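PDB 3OEP: urea carboxylase from Thermus thermophilus, which is a KipI-KipA homologue of unknown function, once taken for an allophanate hydrolase, whose family is generally assigned ATP binding and hydrolase activity. Local coordinates for residues G433-V447 with A458-V472. Sequence-based numbering, arbitrary orientation.
Sequences GEGLSEPTPLGGVQV and ADKGSLGGYAKPALV
G433 and E434 open the pairing with Y466 and A467: G433 O accepts a hydrogen bond from A467 N, and the extended chain of E434 (CG trans to N, chi1 -173°) runs alongside the Y466 ring, its CD 3.5 Å from CE1 while its OE1 holds R137 in a salt bridge. A beta bulge follows, where a side chain on G465 would strike G435 O. E438 then exchanges two backbone bonds with G464, and its carboxylate turns to R8 and Q399. The T440 hydroxyl donates to G461 O at 2.6 Å, in the carbonyl plane, and accepts a bond from K460 NZ at 2.9 Å; the same ammonium lies 3.1 Å from T440 O, above that carbonyl's plane. The bend of K460 at chi4 (47°) turns NZ back onto T440. With a methionine in its place, T440 OG1 and O would probably lose the donor they share, leaving the hydroxyl held by G461 O. P441 starts a type II turn to G444, packing CG on L471 CD2 at 3.6 Å; G443 suits it as glycine, because at its backbone angles (phi 86°) a CB would be jammed against L442 O and strike V472 O. V445 and V447 offer branched apolar surface to A470, V472 and P469, and in one of its two conformers K468 NZ donates to Q446 OE1 (3.0 Å) and to Y466 O. Strand 444-447 lies between 467-472 and 454-456 in a mixed sheet of the cyclophilin-like domain, L394 of strand 390-396 touching V445, A470 and V472, while P439 and L463 of the 437-439/463-465 ribbon rest on strand 36-42.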
loop_
_atom_site.group_PDB
_atom_site.type_symbol
_atom_site.label_atom_id
_atom_site.label_comp_id
_atom_site.label_asym_id
_atom_site.label_seq_id
_atom_site.Cartn_x
_atom_site.Cartn_y
_atom_site.Cartn_z
ATOM N N GLY A 433 -10.402 -10.138 -15.736
ATOM C CA GLY A 433 -11.087 -9.015 -16.359
ATOM C C GLY A 433 -10.499 -7.685 -15.952
ATOM O O GLY A 433 -9.590 -7.619 -15.125
ATOM N N GLU A 434 -11.025 -6.624 -16.552
ATOM C CA GLU A 434 -10.591 -5.270 -16.251
ATOM C C GLU A 434 -11.755 -4.305 -16.439
ATOM O O GLU A 434 -12.574 -4.480 -17.344
ATOM C CB GLU A 434 -9.428 -4.869 -17.160
ATOM C CG GLU A 434 -8.805 -3.531 -16.801
ATOM C CD GLU A 434 -7.573 -3.206 -17.620
ATOM O OE1 GLU A 434 -7.389 -3.804 -18.704
ATOM O OE2 GLU A 434 -6.792 -2.336 -17.179
ATOM N N GLY A 435 -11.811 -3.290 -15.583
ATOM C CA GLY A 435 -12.831 -2.242 -15.659
ATOM C C GLY A 435 -12.290 -0.967 -15.044
ATOM O O GLY A 435 -11.081 -0.846 -14.852
ATOM N N LEU A 436 -13.169 -0.011 -14.737
ATOM C CA LEU A 436 -12.741 1.209 -14.047
ATOM C C LEU A 436 -12.110 0.850 -12.710
ATOM O O LEU A 436 -12.506 -0.129 -12.071
ATOM C CB LEU A 436 -13.909 2.179 -13.800
ATOM C CG LEU A 436 -14.322 3.157 -14.899
ATOM C CD1 LEU A 436 -15.529 3.955 -14.417
ATOM C CD2 LEU A 436 -13.192 4.093 -15.300
ATOM N N SER A 437 -11.130 1.642 -12.291
ATOM C CA SER A 437 -10.441 1.383 -11.036
ATOM C C SER A 437 -11.406 1.512 -9.868
ATOM O O SER A 437 -12.244 2.420 -9.831
ATOM C CB SER A 437 -9.263 2.338 -10.840
ATOM O OG SER A 437 -8.223 2.039 -11.750
ATOM N N GLU A 438 -11.311 0.570 -8.942
ATOM C CA GLU A 438 -12.039 0.666 -7.693
ATOM C C GLU A 438 -11.104 0.331 -6.543
ATOM O O GLU A 438 -10.014 -0.211 -6.763
ATOM C CB GLU A 438 -13.276 -0.240 -7.717
ATOM C CG GLU A 438 -12.995 -1.719 -7.607
ATOM C CD GLU A 438 -14.268 -2.551 -7.543
ATOM O OE1 GLU A 438 -14.200 -3.694 -7.047
ATOM O OE2 GLU A 438 -15.323 -2.057 -7.982
ATOM N N PRO A 439 -11.506 0.682 -5.313
ATOM C CA PRO A 439 -10.652 0.442 -4.168
ATOM C C PRO A 439 -10.307 -1.029 -4.004
ATOM O O PRO A 439 -11.174 -1.898 -4.162
ATOM C CB PRO A 439 -11.492 0.941 -2.993
ATOM C CG PRO A 439 -12.428 1.932 -3.606
ATOM C CD PRO A 439 -12.746 1.383 -4.934
ATOM N N THR A 440 -9.045 -1.294 -3.693
ATOM C CA THR A 440 -8.554 -2.659 -3.560
ATOM C C THR A 440 -8.868 -3.220 -2.171
ATOM O O THR A 440 -8.698 -2.529 -1.166
ATOM C CB THR A 440 -7.044 -2.718 -3.789
ATOM O OG1 THR A 440 -6.395 -1.794 -2.913
ATOM C CG2 THR A 440 -6.722 -2.360 -5.241
ATOM N N PRO A 441 -9.341 -4.474 -2.116
ATOM C CA PRO A 441 -9.584 -5.147 -0.839
ATOM C C PRO A 441 -8.352 -5.914 -0.373
ATOM O O PRO A 441 -7.693 -6.533 -1.196
ATOM C CB PRO A 441 -10.711 -6.116 -1.188
ATOM C CG PRO A 441 -10.476 -6.479 -2.610
ATOM C CD PRO A 441 -9.760 -5.304 -3.256
ATOM N N LEU A 442 -8.041 -5.874 0.924
ATOM C CA LEU A 442 -6.913 -6.646 1.461
ATOM C C LEU A 442 -7.206 -8.133 1.272
ATOM O O LEU A 442 -8.285 -8.604 1.626
ATOM C CB LEU A 442 -6.682 -6.331 2.944
ATOM C CG LEU A 442 -5.427 -6.906 3.607
ATOM C CD1 LEU A 442 -4.154 -6.366 2.956
ATOM C CD2 LEU A 442 -5.434 -6.596 5.103
ATOM N N GLY A 443 -6.258 -8.862 0.689
ATOM C CA GLY A 443 -6.452 -10.276 0.393
ATOM C C GLY A 443 -7.133 -10.518 -0.939
ATOM O O GLY A 443 -7.386 -11.662 -1.307
ATOM N N GLY A 444 -7.419 -9.449 -1.680
ATOM C CA GLY A 444 -8.001 -9.591 -3.009
ATOM C C GLY A 444 -7.146 -10.452 -3.924
ATOM O O GLY A 444 -5.927 -10.277 -3.987
ATOM N N VAL A 445 -7.779 -11.388 -4.626
ATOM C CA VAL A 445 -7.092 -12.199 -5.616
ATOM C C VAL A 445 -7.335 -11.524 -6.963
ATOM O O VAL A 445 -8.402 -11.660 -7.559
ATOM C CB VAL A 445 -7.575 -13.659 -5.629
ATOM C CG1 VAL A 445 -6.790 -14.475 -6.657
ATOM C CG2 VAL A 445 -7.442 -14.272 -4.232
ATOM N N GLN A 446 -6.340 -10.765 -7.405
ATOM C CA GLN A 446 -6.444 -9.959 -8.609
ATOM C C GLN A 446 -6.106 -10.799 -9.825
ATOM O O GLN A 446 -5.045 -11.408 -9.872
ATOM C CB GLN A 446 -5.476 -8.779 -8.512
ATOM C CG GLN A 446 -5.625 -7.753 -9.596
ATOM C CD GLN A 446 -4.765 -6.538 -9.338
ATOM O OE1 GLN A 446 -5.221 -5.546 -8.767
ATOM N NE2 GLN A 446 -3.508 -6.616 -9.748
ATOM N N VAL A 447 -7.004 -10.828 -10.810
ATOM C CA VAL A 447 -6.823 -11.651 -12.009
ATOM C C VAL A 447 -7.056 -10.809 -13.268
ATOM O O VAL A 447 -8.197 -10.481 -13.608
ATOM C CB VAL A 447 -7.768 -12.876 -12.009
ATOM C CG1 VAL A 447 -7.420 -13.815 -13.161
ATOM C CG2 VAL A 447 -7.687 -13.617 -10.674
ATOM N N ALA A 458 -0.575 -5.879 2.304
ATOM C CA ALA A 458 -0.605 -4.583 2.989
ATOM C C ALA A 458 -0.080 -3.375 2.211
ATOM O O ALA A 458 -0.554 -2.267 2.436
ATOM C CB ALA A 458 0.118 -4.678 4.337
ATOM N N ASP A 459 0.884 -3.571 1.313
ATOM C CA ASP A 459 1.449 -2.444 0.556
ATOM C C ASP A 459 0.838 -2.319 -0.839
ATOM O O ASP A 459 1.362 -1.597 -1.685
ATOM C CB ASP A 459 2.984 -2.541 0.453
ATOM C CG ASP A 459 3.703 -2.034 1.708
ATOM O OD1 ASP A 459 4.953 -1.944 1.683
ATOM O OD2 ASP A 459 3.036 -1.724 2.714
ATOM N N LYS A 460 -0.270 -3.020 -1.073
ATOM C CA LYS A 460 -1.019 -2.892 -2.318
ATOM C C LYS A 460 -1.380 -1.431 -2.584
ATOM O O LYS A 460 -1.588 -0.651 -1.651
ATOM C CB LYS A 460 -2.306 -3.712 -2.249
ATOM C CG LYS A 460 -3.333 -3.149 -1.267
ATOM C CD LYS A 460 -4.488 -4.106 -1.037
ATOM C CE LYS A 460 -5.429 -3.586 0.037
ATOM N NZ LYS A 460 -5.813 -2.146 -0.127
ATOM N N GLY A 461 -1.459 -1.074 -3.864
ATOM C CA GLY A 461 -2.008 0.214 -4.268
ATOM C C GLY A 461 -3.464 0.293 -3.836
ATOM O O GLY A 461 -4.139 -0.730 -3.741
ATOM N N SER A 462 -3.947 1.505 -3.592
ATOM C CA SER A 462 -5.297 1.715 -3.058
ATOM C C SER A 462 -6.395 1.455 -4.083
ATOM O O SER A 462 -7.529 1.162 -3.704
ATOM C CB SER A 462 -5.446 3.142 -2.519
ATOM O OG SER A 462 -5.424 4.090 -3.573
ATOM N N LEU A 463 -6.046 1.572 -5.367
ATOM C CA LEU A 463 -6.978 1.418 -6.491
ATOM C C LEU A 463 -6.452 0.448 -7.539
ATOM O O LEU A 463 -5.247 0.379 -7.790
ATOM C CB LEU A 463 -7.197 2.767 -7.186
ATOM C CG LEU A 463 -7.864 3.870 -6.382
ATOM C CD1 LEU A 463 -7.843 5.177 -7.162
ATOM C CD2 LEU A 463 -9.294 3.474 -6.015
ATOM N N GLY A 464 -7.366 -0.267 -8.185
ATOM C CA GLY A 464 -7.004 -1.169 -9.275
ATOM C C GLY A 464 -8.191 -1.490 -10.156
ATOM O O GLY A 464 -9.314 -1.622 -9.660
ATOM N N GLY A 465 -7.943 -1.613 -11.461
ATOM C CA GLY A 465 -8.986 -1.929 -12.434
ATOM C C GLY A 465 -9.134 -3.410 -12.769
ATOM O O GLY A 465 -10.120 -3.820 -13.400
ATOM N N TYR A 466 -8.173 -4.228 -12.359
ATOM C CA TYR A 466 -8.261 -5.658 -12.639
ATOM C C TYR A 466 -9.259 -6.316 -11.702
ATOM O O TYR A 466 -9.456 -5.871 -10.564
ATOM C CB TYR A 466 -6.897 -6.341 -12.547
ATOM C CG TYR A 466 -5.918 -5.887 -13.607
ATOM C CD1 TYR A 466 -6.298 -5.801 -14.949
ATOM C CD2 TYR A 466 -4.609 -5.556 -13.273
ATOM C CE1 TYR A 466 -5.399 -5.389 -15.924
ATOM C CE2 TYR A 466 -3.707 -5.141 -14.242
ATOM C CZ TYR A 466 -4.107 -5.061 -15.560
ATOM O OH TYR A 466 -3.209 -4.650 -16.523
ATOM N N ALA A 467 -9.905 -7.357 -12.211
ATOM C CA ALA A 467 -10.946 -8.068 -11.486
ATOM C C ALA A 467 -10.408 -8.788 -10.263
ATOM O O ALA A 467 -9.290 -9.328 -10.281
ATOM C CB ALA A 467 -11.629 -9.078 -12.406
ATOM N N LYS A 468 -11.212 -8.770 -9.199
ATOM C CA LYS A 468 -10.950 -9.556 -8.007
ATOM C C LYS A 468 -12.109 -10.542 -7.830
ATOM O O LYS A 468 -13.107 -10.218 -7.183
ATOM C CB LYS A 468 -10.799 -8.647 -6.783
ATOM C CG LYS A 468 -9.476 -7.864 -6.733
ATOM C CD LYS A 468 -9.537 -6.553 -7.519
ATOM C CE LYS A 468 -8.173 -5.849 -7.581
ATOM N NZ LYS A 468 -8.081 -4.727 -8.593
ATOM N N PRO A 469 -11.999 -11.743 -8.434
ATOM C CA PRO A 469 -13.115 -12.696 -8.305
ATOM C C PRO A 469 -13.215 -13.348 -6.929
ATOM O O PRO A 469 -14.269 -13.882 -6.571
ATOM C CB PRO A 469 -12.812 -13.745 -9.381
ATOM C CG PRO A 469 -11.341 -13.644 -9.612
ATOM C CD PRO A 469 -11.015 -12.188 -9.437
ATOM N N ALA A 470 -12.124 -13.309 -6.172
ATOM C CA ALA A 470 -12.076 -13.916 -4.857
ATOM C C ALA A 470 -11.227 -13.082 -3.909
ATOM O O ALA A 470 -10.492 -12.185 -4.339
ATOM C CB ALA A 470 -11.523 -15.331 -4.957
ATOM N N LEU A 471 -11.363 -13.390 -2.623
ATOM C CA LEU A 471 -10.572 -12.808 -1.550
ATOM C C LEU A 471 -10.032 -13.936 -0.692
ATOM O O LEU A 471 -10.759 -14.875 -0.375
ATOM C CB LEU A 471 -11.442 -11.923 -0.648
ATOM C CG LEU A 471 -12.382 -10.902 -1.272
ATOM C CD1 LEU A 471 -13.260 -10.269 -0.192
ATOM C CD2 LEU A 471 -11.588 -9.852 -2.007
ATOM N N VAL A 472 -8.769 -13.843 -0.290
ATOM C CA VAL A 472 -8.255 -14.745 0.737
ATOM C C VAL A 472 -8.837 -14.339 2.089
ATOM O O VAL A 472 -8.839 -13.155 2.452
ATOM C CB VAL A 472 -6.719 -14.734 0.802
ATOM C CG1 VAL A 472 -6.221 -15.570 1.989
ATOM C CG2 VAL A 472 -6.136 -15.255 -0.513
HETATM O O HOH W 1 -9.634 -3.121 -6.836
HETATM O O HOH W 2 -8.378 0.443 -0.844
HETATM O O HOH W 3 -9.036 -10.642 3.478
HETATM O O HOH W 4 -5.690 -3.784 -10.767
#